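Local coordinates for CELL division control protein 6 (Pyrobaculum aerophilum, PDB 1FNN), which binds and probably hydrolyses ATP as a Cdc6/Cdc18-family AAA+ protein and is thought to take part in regulating DNA replication, at residues P20-Q25 with T58-K63; L115-L120 with I146-E151; L247-Y252 with K272-G277; E290-L295 with Y325-R330. All blocks are in the same frame, centred on the assembly; numbering follows the deposited sequence.

Interaction 1 of 4, residues P20-Q25 with T58-K63. With MG (magnesium ion), chain C; ADP (adenosine-5'-diphosphate), chain D.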
# COMPACT_ATOMS: atom_id res chain seq x y z
N PRO A 20 3.23 -12.81 -0.93
CA PRO A 20 2.07 -13.52 -0.41
C PRO A 20 0.85 -12.73 -0.77
O PRO A 20 0.85 -11.49 -0.73
CB PRO A 20 2.32 -13.63 1.10
CG PRO A 20 3.30 -12.52 1.40
CD PRO A 20 4.18 -12.49 0.15
N HIS A 21 -0.23 -13.41 -1.15
CA HIS A 21 -1.51 -12.81 -1.50
C HIS A 21 -1.50 -12.18 -2.88
O HIS A 21 -2.51 -11.60 -3.28
CB HIS A 21 -2.03 -11.87 -0.38
CG HIS A 21 -2.05 -12.65 0.92
ND1 HIS A 21 -2.91 -13.70 1.19
CD2 HIS A 21 -1.26 -12.50 2.02
CE1 HIS A 21 -2.65 -14.15 2.40
NE2 HIS A 21 -1.64 -13.44 2.95
N ARG A 22 -0.40 -12.31 -3.66
CA ARG A 22 -0.41 -11.77 -5.03
C ARG A 22 -0.11 -12.87 -6.03
O ARG A 22 0.22 -12.62 -7.20
CB ARG A 22 0.61 -10.64 -5.20
CG ARG A 22 0.22 -9.34 -4.46
CD ARG A 22 -1.03 -8.81 -5.10
NE ARG A 22 -1.77 -7.69 -4.60
CZ ARG A 22 -2.94 -7.79 -3.96
NH1 ARG A 22 -3.48 -8.98 -3.75
NH2 ARG A 22 -3.53 -6.68 -3.55
N GLU A 23 -0.23 -14.12 -5.60
CA GLU A 23 -0.00 -15.28 -6.45
C GLU A 23 -0.93 -15.26 -7.66
O GLU A 23 -0.46 -15.47 -8.79
CB GLU A 23 -0.16 -16.62 -5.73
CG GLU A 23 0.88 -16.88 -4.65
CD GLU A 23 0.50 -16.38 -3.27
OE1 GLU A 23 -0.48 -15.62 -3.11
OE2 GLU A 23 1.20 -16.75 -2.31
N GLN A 24 -2.16 -14.82 -7.47
CA GLN A 24 -3.14 -14.77 -8.54
C GLN A 24 -2.83 -13.72 -9.58
O GLN A 24 -2.88 -13.98 -10.79
CB GLN A 24 -4.56 -14.59 -7.99
CG GLN A 24 -5.63 -14.57 -9.07
CD GLN A 24 -7.01 -14.89 -8.53
OE1 GLN A 24 -7.19 -15.31 -7.38
NE2 GLN A 24 -8.04 -14.70 -9.36
N GLN A 25 -2.48 -12.49 -9.13
CA GLN A 25 -2.14 -11.43 -10.07
C GLN A 25 -0.85 -11.73 -10.86
O GLN A 25 -0.76 -11.40 -12.07
CB GLN A 25 -1.90 -10.10 -9.32
CG GLN A 25 -3.20 -9.51 -8.73
CD GLN A 25 -3.66 -10.14 -7.44
OE1 GLN A 25 -3.06 -11.06 -6.91
NE2 GLN A 25 -4.78 -9.66 -6.87
N THR A 58 3.25 -2.32 -8.65
CA THR A 58 4.61 -2.17 -9.14
C THR A 58 5.46 -3.35 -8.75
O THR A 58 6.18 -3.91 -9.60
CB THR A 58 5.27 -0.89 -8.58
OG1 THR A 58 4.51 0.20 -9.10
CG2 THR A 58 6.74 -0.75 -9.02
N VAL A 59 5.33 -3.78 -7.48
CA VAL A 59 6.17 -4.89 -7.04
C VAL A 59 5.82 -6.17 -7.80
O VAL A 59 6.73 -6.97 -8.07
CB VAL A 59 6.17 -5.15 -5.53
CG1 VAL A 59 4.96 -5.91 -5.00
CG2 VAL A 59 7.45 -5.92 -5.16
N THR A 60 4.54 -6.38 -8.06
CA THR A 60 4.11 -7.59 -8.79
C THR A 60 4.70 -7.65 -10.21
O THR A 60 5.25 -8.66 -10.67
CB THR A 60 2.57 -7.68 -8.80
OG1 THR A 60 2.18 -7.99 -7.42
CG2 THR A 60 2.11 -8.80 -9.73
N LEU A 61 4.64 -6.52 -10.88
CA LEU A 61 5.25 -6.37 -12.21
C LEU A 61 6.78 -6.53 -12.18
O LEU A 61 7.40 -7.18 -13.02
CB LEU A 61 4.97 -4.94 -12.62
CG LEU A 61 3.88 -4.61 -13.59
CD1 LEU A 61 3.79 -3.09 -13.62
CD2 LEU A 61 4.17 -5.29 -14.92
N ARG A 62 7.45 -6.00 -11.14
CA ARG A 62 8.89 -6.14 -11.01
C ARG A 62 9.25 -7.60 -10.79
O ARG A 62 10.27 -8.10 -11.28
CB ARG A 62 9.50 -5.24 -9.91
CG ARG A 62 9.39 -3.77 -10.41
CD ARG A 62 10.45 -2.96 -9.70
NE ARG A 62 10.61 -1.61 -10.14
CZ ARG A 62 11.12 -1.00 -11.19
NH1 ARG A 62 11.68 -1.61 -12.23
NH2 ARG A 62 11.08 0.33 -11.23
N LYS A 63 8.42 -8.32 -10.04
CA LYS A 63 8.66 -9.72 -9.77
C LYS A 63 8.49 -10.53 -11.06
O LYS A 63 9.27 -11.49 -11.30
CB LYS A 63 7.72 -10.26 -8.71
CG LYS A 63 7.74 -11.77 -8.58
CD LYS A 63 9.03 -12.26 -7.92
CE LYS A 63 9.43 -11.61 -6.64
NZ LYS A 63 10.69 -12.19 -6.04
MG MG C . 3.33 1.50 -7.91
PB ADP D . 1.69 -0.08 -5.66
O1B ADP D . 2.33 0.18 -7.02
O2B ADP D . 0.51 -0.88 -5.72
O3B ADP D . 1.40 1.28 -5.22
PA ADP D . 3.87 -1.37 -4.39
O1A ADP D . 4.15 -2.36 -5.44
O2A ADP D . 4.87 -0.30 -4.39
O3A ADP D . 2.45 -0.81 -4.53
O5' ADP D . 3.94 -2.04 -2.89
C5' ADP D . 4.04 -1.12 -1.82
C4' ADP D . 5.07 -1.71 -0.84
O4' ADP D . 4.58 -2.95 -0.37
C3' ADP D . 6.43 -2.03 -1.46
O3' ADP D . 7.42 -1.88 -0.46
C2' ADP D . 6.19 -3.43 -1.90
O2' ADP D . 7.40 -4.17 -2.05
C1' ADP D . 5.42 -3.99 -0.69
N9 ADP D . 4.58 -5.02 -1.16
C8 ADP D . 3.37 -4.86 -1.77
N7 ADP D . 2.66 -5.95 -1.88
C5 ADP D . 3.48 -6.90 -1.28
C6 ADP D . 3.32 -8.28 -1.09
N6 ADP D . 2.24 -8.91 -1.53
N1 ADP D . 4.30 -8.95 -0.50
C2 ADP D . 5.38 -8.30 -0.11
N3 ADP D . 5.67 -7.01 -0.23
C4 ADP D . 4.64 -6.35 -0.84
O HOH W 1 1.99 1.65 -9.47
O HOH W 2 4.44 3.08 -8.67
O HOH W 3 2.24 3.09 -6.82
O HOH W 4 5.03 1.61 -6.49

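Interaction 2 of 4, residues L115-L120 with I146-E151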
# COMPACT_ATOMS: atom_id res chain seq x y z
N LEU A 115 11.09 7.54 -35.35
CA LEU A 115 12.45 7.12 -34.93
C LEU A 115 12.43 5.87 -34.05
O LEU A 115 13.15 4.89 -34.25
CB LEU A 115 13.15 8.27 -34.21
CG LEU A 115 14.62 8.03 -33.78
CD1 LEU A 115 15.51 7.73 -34.96
CD2 LEU A 115 15.13 9.25 -33.02
N LEU A 116 11.50 5.85 -33.10
CA LEU A 116 11.34 4.70 -32.19
C LEU A 116 10.91 3.49 -32.97
O LEU A 116 11.47 2.39 -32.85
CB LEU A 116 10.35 5.07 -31.05
CG LEU A 116 9.88 3.83 -30.25
CD1 LEU A 116 11.08 3.19 -29.56
CD2 LEU A 116 8.78 4.22 -29.28
N VAL A 117 9.99 3.66 -33.94
CA VAL A 117 9.65 2.49 -34.79
C VAL A 117 10.84 2.02 -35.58
O VAL A 117 11.09 0.82 -35.77
CB VAL A 117 8.47 2.87 -35.71
CG1 VAL A 117 8.26 1.85 -36.80
CG2 VAL A 117 7.21 3.04 -34.86
N GLU A 118 11.58 2.95 -36.22
CA GLU A 118 12.75 2.53 -37.02
C GLU A 118 13.76 1.73 -36.22
O GLU A 118 14.26 0.63 -36.59
CB GLU A 118 13.41 3.83 -37.55
CG GLU A 118 14.70 3.51 -38.33
CD GLU A 118 15.55 4.77 -38.46
OE1 GLU A 118 15.06 5.78 -38.98
OE2 GLU A 118 16.73 4.76 -38.03
N HIS A 119 14.08 2.25 -35.03
CA HIS A 119 15.04 1.52 -34.18
C HIS A 119 14.53 0.15 -33.78
O HIS A 119 15.26 -0.85 -33.89
CB HIS A 119 15.43 2.36 -32.96
CG HIS A 119 16.60 3.27 -33.20
ND1 HIS A 119 17.87 2.95 -32.78
CD2 HIS A 119 16.67 4.48 -33.81
CE1 HIS A 119 18.69 3.93 -33.13
NE2 HIS A 119 17.99 4.87 -33.75
N LEU A 120 13.24 0.03 -33.39
CA LEU A 120 12.69 -1.28 -33.00
C LEU A 120 12.77 -2.29 -34.13
O LEU A 120 13.14 -3.45 -34.03
CB LEU A 120 11.23 -1.11 -32.54
CG LEU A 120 10.99 -0.40 -31.19
CD1 LEU A 120 9.49 -0.19 -30.96
CD2 LEU A 120 11.61 -1.18 -30.02
N ILE A 146 -0.72 3.04 -26.54
CA ILE A 146 -1.60 1.90 -26.71
C ILE A 146 -1.72 1.49 -28.16
O ILE A 146 -1.69 0.28 -28.43
CB ILE A 146 -3.02 2.19 -26.15
CG1 ILE A 146 -2.92 2.26 -24.63
CG2 ILE A 146 -4.00 1.11 -26.60
CD1 ILE A 146 -4.09 2.95 -23.93
N ARG A 147 -1.83 2.44 -29.08
CA ARG A 147 -2.02 2.13 -30.49
C ARG A 147 -0.76 1.69 -31.21
O ARG A 147 -0.84 0.81 -32.08
CB ARG A 147 -2.61 3.35 -31.23
CG ARG A 147 -4.07 3.56 -30.87
CD ARG A 147 -4.62 4.92 -31.27
NE ARG A 147 -5.99 4.73 -31.73
CZ ARG A 147 -6.93 5.49 -32.23
NH1 ARG A 147 -6.79 6.79 -32.46
NH2 ARG A 147 -8.09 4.91 -32.53
N LEU A 148 0.39 2.11 -30.68
CA LEU A 148 1.66 1.77 -31.32
C LEU A 148 1.86 0.28 -31.41
O LEU A 148 2.24 -0.23 -32.46
CB LEU A 148 2.81 2.48 -30.60
CG LEU A 148 4.20 2.41 -31.26
CD1 LEU A 148 4.14 2.93 -32.70
CD2 LEU A 148 5.20 3.23 -30.46
N GLY A 149 1.57 -0.50 -30.37
CA GLY A 149 1.75 -1.92 -30.36
C GLY A 149 0.94 -2.69 -31.40
O GLY A 149 1.23 -3.87 -31.64
N GLN A 150 -0.13 -2.12 -31.93
CA GLN A 150 -0.92 -2.71 -32.99
C GLN A 150 -0.31 -2.57 -34.38
O GLN A 150 -0.67 -3.32 -35.29
CB GLN A 150 -2.30 -2.06 -33.06
CG GLN A 150 -3.32 -2.75 -32.17
CD GLN A 150 -4.74 -2.39 -32.61
OE1 GLN A 150 -5.60 -3.27 -32.51
NE2 GLN A 150 -4.96 -1.16 -33.06
N GLU A 151 0.62 -1.67 -34.57
CA GLU A 151 1.24 -1.41 -35.86
C GLU A 151 2.32 -2.38 -36.28
O GLU A 151 3.45 -2.00 -36.56
CB GLU A 151 1.76 0.05 -35.82
CG GLU A 151 0.49 0.91 -35.71
CD GLU A 151 0.56 2.25 -36.37
OE1 GLU A 151 1.58 2.54 -37.01
OE2 GLU A 151 -0.42 3.03 -36.25

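Interaction 3 of 4, residues L247-Y252 with K272-G277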
# COMPACT_ATOMS: atom_id res chain seq x y z
N LEU A 247 6.20 -0.20 10.38
CA LEU A 247 7.07 -1.18 11.01
C LEU A 247 8.52 -0.68 11.14
O LEU A 247 9.15 -0.71 12.21
CB LEU A 247 7.06 -2.51 10.25
CG LEU A 247 7.99 -3.63 10.70
CD1 LEU A 247 7.81 -3.97 12.19
CD2 LEU A 247 7.76 -4.93 9.92
N TYR A 248 9.01 -0.12 10.03
CA TYR A 248 10.42 0.33 10.01
C TYR A 248 10.64 1.51 10.94
O TYR A 248 11.58 1.59 11.74
CB TYR A 248 10.76 0.72 8.56
CG TYR A 248 12.18 1.22 8.36
CD1 TYR A 248 13.26 0.45 8.78
CD2 TYR A 248 12.43 2.45 7.76
CE1 TYR A 248 14.57 0.87 8.60
CE2 TYR A 248 13.74 2.89 7.58
CZ TYR A 248 14.79 2.09 8.01
OH TYR A 248 16.09 2.54 7.83
N ARG A 249 9.77 2.53 10.88
CA ARG A 249 9.80 3.64 11.82
C ARG A 249 9.68 3.20 13.29
O ARG A 249 10.41 3.76 14.12
CB ARG A 249 8.64 4.64 11.60
CG ARG A 249 8.93 5.58 10.43
CD ARG A 249 7.67 6.20 9.89
NE ARG A 249 7.74 7.01 8.70
CZ ARG A 249 8.13 8.26 8.63
NH1 ARG A 249 8.14 8.87 7.46
NH2 ARG A 249 8.52 8.92 9.72
N SER A 250 8.98 2.12 13.56
CA SER A 250 8.80 1.66 14.93
C SER A 250 10.07 0.95 15.37
O SER A 250 10.42 1.01 16.55
CB SER A 250 7.60 0.71 15.08
OG SER A 250 6.39 1.41 14.67
N ALA A 251 10.61 0.09 14.50
CA ALA A 251 11.89 -0.58 14.85
C ALA A 251 12.96 0.46 15.16
O ALA A 251 13.69 0.30 16.14
CB ALA A 251 12.37 -1.49 13.71
N TYR A 252 13.02 1.51 14.36
CA TYR A 252 14.05 2.52 14.56
C TYR A 252 13.77 3.32 15.83
O TYR A 252 14.72 3.62 16.56
CB TYR A 252 14.22 3.47 13.37
CG TYR A 252 15.25 4.54 13.59
CD1 TYR A 252 16.61 4.22 13.51
CD2 TYR A 252 14.89 5.85 13.87
CE1 TYR A 252 17.59 5.19 13.71
CE2 TYR A 252 15.84 6.83 14.07
CZ TYR A 252 17.19 6.48 13.99
OH TYR A 252 18.13 7.46 14.19
N LYS A 272 1.44 8.01 14.10
CA LYS A 272 1.04 9.43 14.05
C LYS A 272 1.86 10.27 13.11
O LYS A 272 1.39 11.28 12.57
CB LYS A 272 0.98 10.00 15.47
CG LYS A 272 -0.22 10.92 15.68
CD LYS A 272 -0.15 11.59 17.04
CE LYS A 272 -1.05 12.83 17.07
NZ LYS A 272 -1.01 13.45 18.43
N GLU A 273 3.12 9.88 12.81
CA GLU A 273 3.89 10.64 11.83
C GLU A 273 3.37 10.45 10.42
O GLU A 273 3.59 11.34 9.58
CB GLU A 273 5.37 10.21 11.86
CG GLU A 273 6.04 10.66 13.15
CD GLU A 273 6.65 12.04 13.06
OE1 GLU A 273 6.33 12.83 12.16
OE2 GLU A 273 7.50 12.35 13.92
N VAL A 274 2.78 9.31 10.09
CA VAL A 274 2.30 9.08 8.74
C VAL A 274 0.77 9.04 8.59
O VAL A 274 0.31 8.81 7.46
CB VAL A 274 2.84 7.75 8.18
CG1 VAL A 274 4.38 7.86 8.09
CG2 VAL A 274 2.46 6.56 9.03
N LEU A 275 0.04 9.04 9.71
CA LEU A 275 -1.42 8.93 9.57
C LEU A 275 -2.13 10.05 10.33
O LEU A 275 -1.59 10.46 11.37
CB LEU A 275 -1.96 7.63 10.18
CG LEU A 275 -1.68 6.35 9.42
CD1 LEU A 275 -2.17 5.13 10.16
CD2 LEU A 275 -2.33 6.42 8.03
N PHE A 276 -3.38 10.31 9.98
CA PHE A 276 -4.23 11.10 10.88
C PHE A 276 -4.34 10.37 12.23
O PHE A 276 -4.69 9.18 12.24
CB PHE A 276 -5.66 11.23 10.39
CG PHE A 276 -5.99 12.12 9.24
CD1 PHE A 276 -6.07 11.62 7.94
CD2 PHE A 276 -6.23 13.47 9.44
CE1 PHE A 276 -6.38 12.46 6.89
CE2 PHE A 276 -6.54 14.31 8.39
CZ PHE A 276 -6.61 13.80 7.11
N GLY A 277 -4.05 11.05 13.32
CA GLY A 277 -4.23 10.41 14.64
C GLY A 277 -5.71 10.47 15.00
O GLY A 277 -6.57 10.33 14.13

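Interaction 4 of 4, residues E290-L295 with Y325-R330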
# COMPACT_ATOMS: atom_id res chain seq x y z
N GLU A 290 -18.91 6.53 27.31
CA GLU A 290 -18.02 6.07 26.23
C GLU A 290 -16.66 6.76 26.36
O GLU A 290 -15.63 6.13 26.11
CB GLU A 290 -18.63 6.35 24.86
CG GLU A 290 -17.79 5.82 23.68
CD GLU A 290 -18.56 5.79 22.38
OE1 GLU A 290 -17.95 5.63 21.30
OE2 GLU A 290 -19.81 5.93 22.38
N LYS A 291 -16.60 8.04 26.73
CA LYS A 291 -15.39 8.72 27.12
C LYS A 291 -14.70 8.06 28.30
O LYS A 291 -13.49 7.80 28.29
CB LYS A 291 -15.54 10.21 27.52
CG LYS A 291 -15.97 11.10 26.34
CD LYS A 291 -15.86 12.54 26.81
CE LYS A 291 -16.00 13.61 25.77
NZ LYS A 291 -17.41 13.81 25.33
N LEU A 292 -15.43 7.72 29.35
CA LEU A 292 -14.91 7.07 30.52
C LEU A 292 -14.39 5.67 30.14
O LEU A 292 -13.34 5.27 30.65
CB LEU A 292 -16.04 6.91 31.61
CG LEU A 292 -16.48 8.28 32.23
CD1 LEU A 292 -17.74 8.09 33.09
CD2 LEU A 292 -15.35 8.86 33.06
N PHE A 293 -15.13 4.97 29.31
CA PHE A 293 -14.67 3.65 28.88
C PHE A 293 -13.38 3.81 28.00
O PHE A 293 -12.48 3.02 28.21
CB PHE A 293 -15.75 3.02 28.02
CG PHE A 293 -15.47 1.55 27.74
CD1 PHE A 293 -15.24 0.67 28.76
CD2 PHE A 293 -15.45 1.13 26.42
CE1 PHE A 293 -14.98 -0.68 28.50
CE2 PHE A 293 -15.19 -0.22 26.15
CZ PHE A 293 -14.96 -1.11 27.19
N LEU A 294 -13.33 4.81 27.14
CA LEU A 294 -12.10 5.00 26.35
C LEU A 294 -10.95 5.36 27.26
O LEU A 294 -9.86 4.73 27.23
CB LEU A 294 -12.32 6.07 25.28
CG LEU A 294 -11.07 6.44 24.45
CD1 LEU A 294 -10.58 5.21 23.67
CD2 LEU A 294 -11.43 7.58 23.50
N LEU A 295 -11.21 6.27 28.26
CA LEU A 295 -10.20 6.51 29.27
C LEU A 295 -9.77 5.23 29.95
O LEU A 295 -8.56 5.01 30.23
CB LEU A 295 -10.65 7.51 30.38
CG LEU A 295 -9.66 7.86 31.46
CD1 LEU A 295 -8.31 8.31 30.84
CD2 LEU A 295 -10.19 9.05 32.29
N TYR A 325 -14.33 9.41 39.15
CA TYR A 325 -15.03 10.59 38.66
C TYR A 325 -16.45 10.73 39.29
O TYR A 325 -17.25 11.49 38.77
CB TYR A 325 -15.17 10.55 37.13
CG TYR A 325 -13.86 11.03 36.48
CD1 TYR A 325 -12.88 10.10 36.15
CD2 TYR A 325 -13.64 12.36 36.23
CE1 TYR A 325 -11.69 10.50 35.56
CE2 TYR A 325 -12.47 12.78 35.64
CZ TYR A 325 -11.49 11.84 35.32
OH TYR A 325 -10.33 12.29 34.74
N GLY A 326 -16.74 9.90 40.27
CA GLY A 326 -18.01 9.97 41.00
C GLY A 326 -19.21 9.43 40.25
O GLY A 326 -20.34 9.95 40.41
N GLU A 327 -18.98 8.48 39.34
CA GLU A 327 -20.04 8.02 38.45
C GLU A 327 -20.31 6.56 38.72
O GLU A 327 -19.37 5.84 39.09
CB GLU A 327 -19.62 8.14 36.97
CG GLU A 327 -19.70 9.54 36.40
CD GLU A 327 -21.15 9.94 36.11
OE1 GLU A 327 -21.96 9.08 35.74
OE2 GLU A 327 -21.45 11.14 36.25
N ARG A 328 -21.54 6.09 38.47
CA ARG A 328 -21.81 4.66 38.67
C ARG A 328 -21.49 4.04 37.30
O ARG A 328 -21.91 4.62 36.29
CB ARG A 328 -23.29 4.38 38.93
CG ARG A 328 -24.01 5.64 39.33
CD ARG A 328 -24.49 5.73 40.76
NE ARG A 328 -25.91 5.55 40.80
CZ ARG A 328 -26.90 5.98 41.55
NH1 ARG A 328 -26.78 6.78 42.59
NH2 ARG A 328 -28.13 5.55 41.22
N PRO A 329 -20.93 2.86 37.32
CA PRO A 329 -20.54 2.21 36.06
C PRO A 329 -21.75 1.65 35.33
O PRO A 329 -22.64 1.11 36.01
CB PRO A 329 -19.60 1.10 36.51
CG PRO A 329 -20.06 0.79 37.92
CD PRO A 329 -20.52 2.09 38.51
N ARG A 330 -21.78 1.76 34.02
CA ARG A 330 -22.78 1.16 33.20
C ARG A 330 -22.51 -0.34 33.14
O ARG A 330 -21.43 -0.82 33.46
CB ARG A 330 -22.86 1.74 31.78
CG ARG A 330 -23.15 3.24 31.77
CD ARG A 330 -24.58 3.47 32.34
NE ARG A 330 -24.80 4.92 32.49
CZ ARG A 330 -25.16 5.69 31.48
NH1 ARG A 330 -25.34 7.00 31.69
NH2 ARG A 330 -25.34 5.23 30.25

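Interaction 1 of 4, residues P20-Q25 with T58-K63
Arg22 and Thr60 touch without a direct bond between the two segments: Arg22 CB lies 3.8 Å from Thr60 OG1, the side chains crossing at about a right angle, and ADP bridges much of what separates 20-25 from 58-63. Thr60 OG1 is turned beside its own backbone N and bonds to Gly56 O. With CG beside the backbone N (chi1 -70°), Arg22 brings CG within 3.6 Å of adenine N6, and the bend at chi2 carries the guanidinium back to His21 O, 2.8 Å from NH1; that donor stands 38° out of the carbonyl plane. NE and NH2 of Arg22 reach Thr55 O and Ser191 O, so three backbone carbonyls hold the group. A methionine here would probably leave the carbonyls of His21, Thr55 and Ser191 without their guanidinium donors. Adenine N6 donates to Pro20 O over 3.0 Å. At the phosphate end, Val59 N lies 2.8 Å from ADP O1A, and Thr58 N binds O1B. Thr58 OG1 ligates magnesium at 2.1 Å; O1B and four waters complete six ligands. Amides at a helix start on phosphate, with a threonine on the metal, are the Walker A arrangement of a P-loop ATPase.

Interaction 2 of 4, residues L115-L120 with I146-E151
Two helices of the AAA domain meet through an apolar contact in which Leu148, on 146-151, presents one methyl each to Leu116 and Val117 of 115-120. Leu148 CD2 lies 3.9 Å from Leu116 CD2, and Leu148 CD1 lies 3.8 Å from Val117 CG2. The fork of one leucine is thus divided between consecutive residues of the facing helix, and both pairs meet obliquely. Leu148 has CG anti to its backbone N (chi1 -171°), which extends the branch across the gap; the backbones stay apart, with 8.7 Å between Val117 CA and Leu148 CA. Val117 uses the methyl beside its own backbone N, CG2, for the touch. No hydrogen bond links the segments, and the summed buried surface is 113 Å², consistent with a small van der Waals contact. Just beyond Leu148 the chain makes a type I turn to Glu151, closed by Glu151 N to Leu148 O, and Glu151 occupies the N-cap position of the next helix. Leu116 also rests on Ile91 and Ile94 of helix 87-97, while Leu148 packs on Ile160 of strand 160-166; the contact therefore lies between helices 109-122 and 139-148 alongside the central parallel sheet.

Interaction 3 of 4, residues L247-Y252 with K272-G277
Arg249 lays one face of its guanidinium over a methyl of Val274: Val274 CG1 is 3.5 Å from Arg249 NE and 3.8 Å from Arg249 CZ. The approach is that of an apolar group over a flat cation, and the two side chains run obliquely to each other. An extended run from CG to NE (chi2 160°, chi3 -174°) carries the guanidinium out to Val274. The two backbones do not meet, Arg249 CA and Glu273 CA being 9.2 Å from each other. Val274 turns CG1 to the side of its own backbone N (chi1 -63°), and that branch makes the touch. Glu273 adds a lesser contact, its CB lying 4.0 Å from Arg249 NH2. Its carboxylate does not close an ion pair here, since Glu273 OE1 remains 5.1 Å from Arg249 NH2. The charge of Arg249 has its firm partner on the same helix, where NE forms a salt bridge with Asp245. Val274 also packs on Leu242, Asp245 and Ile246, placing the end of helix 264-274 against helix 240-256 in the lid region. Both Arg249 and Glu273 are exposed, so the chemistry implies a surface contact of dispersion over a cation already paired to Asp245, with Glu273 probably adding only a weak, longer-range attraction.

Interaction 4 of 4, residues E290-L295 with Y325-R330
Leu292 and Leu295, one helical turn apart on 290-295, both reach the ring of Tyr325. Leu292 CD2 lies 4.1 Å from Tyr325 CD1, and Leu295 CD2 lies 3.9 Å from Tyr325 CE1, so the two methyls meet neighbouring carbons along one side of the ring. Both methyls lie oblique to the ring, while the Leu295 side chain crosses that of Tyr325 at about a right angle, and Leu295 CD2 comes within 4.1 Å of Tyr325 OH. The other branch of Leu292 meets a different partner, with CD1 4.1 Å from Glu327 CG; the aliphatic part of the glutamate serves here. The leucine-tyrosine pairs are apolar contacts, no hydrogen bond joins the segments, and 155 Å² is buried in all. Leu295 has CG anti to its backbone N (chi1 -178°), whereas Glu327 bends at chi2 (-76°), turning its carboxylate to His289, which donates from NE2 to OE1. Between the tyrosine and the glutamate, Gly326 has positive phi and is the C-prime residue of a Schellman motif, with Glu327 N bonded to Cys322 O and Gly326 N to Glu323 O; this reversal at the end of helix 311-324 sets both side chains toward helix 288-304. Farther out, Leu292 packs on Tyr318 and Val321 of helix 311-324, and Tyr325 rests on Thr381 and Ile384 of helix 373-387, so the contact lies among three helices of the winged-helix domain.

From the N terminus the four contacts follow in series, each closing before the next opens, so none nests or crosses. Interaction 1 spans 32 intervening residues and brings the start of helix 23-38 to the P-loop helix 57-68 at the nucleotide. Interaction 2 closes a 25-residue excursion at the far side of the AAA domain, its centre about 28 Å from that of interaction 1. Interaction 3 joins two helices of the lid region across 19 residues, and interaction 4 closes 29 residues within the winged-helix domain. Interactions 2 and 4 have centres about 70 Å apart on opposite sides of the chain's centre, while interactions 3 and 4 come within about 11 Å at nearest atoms.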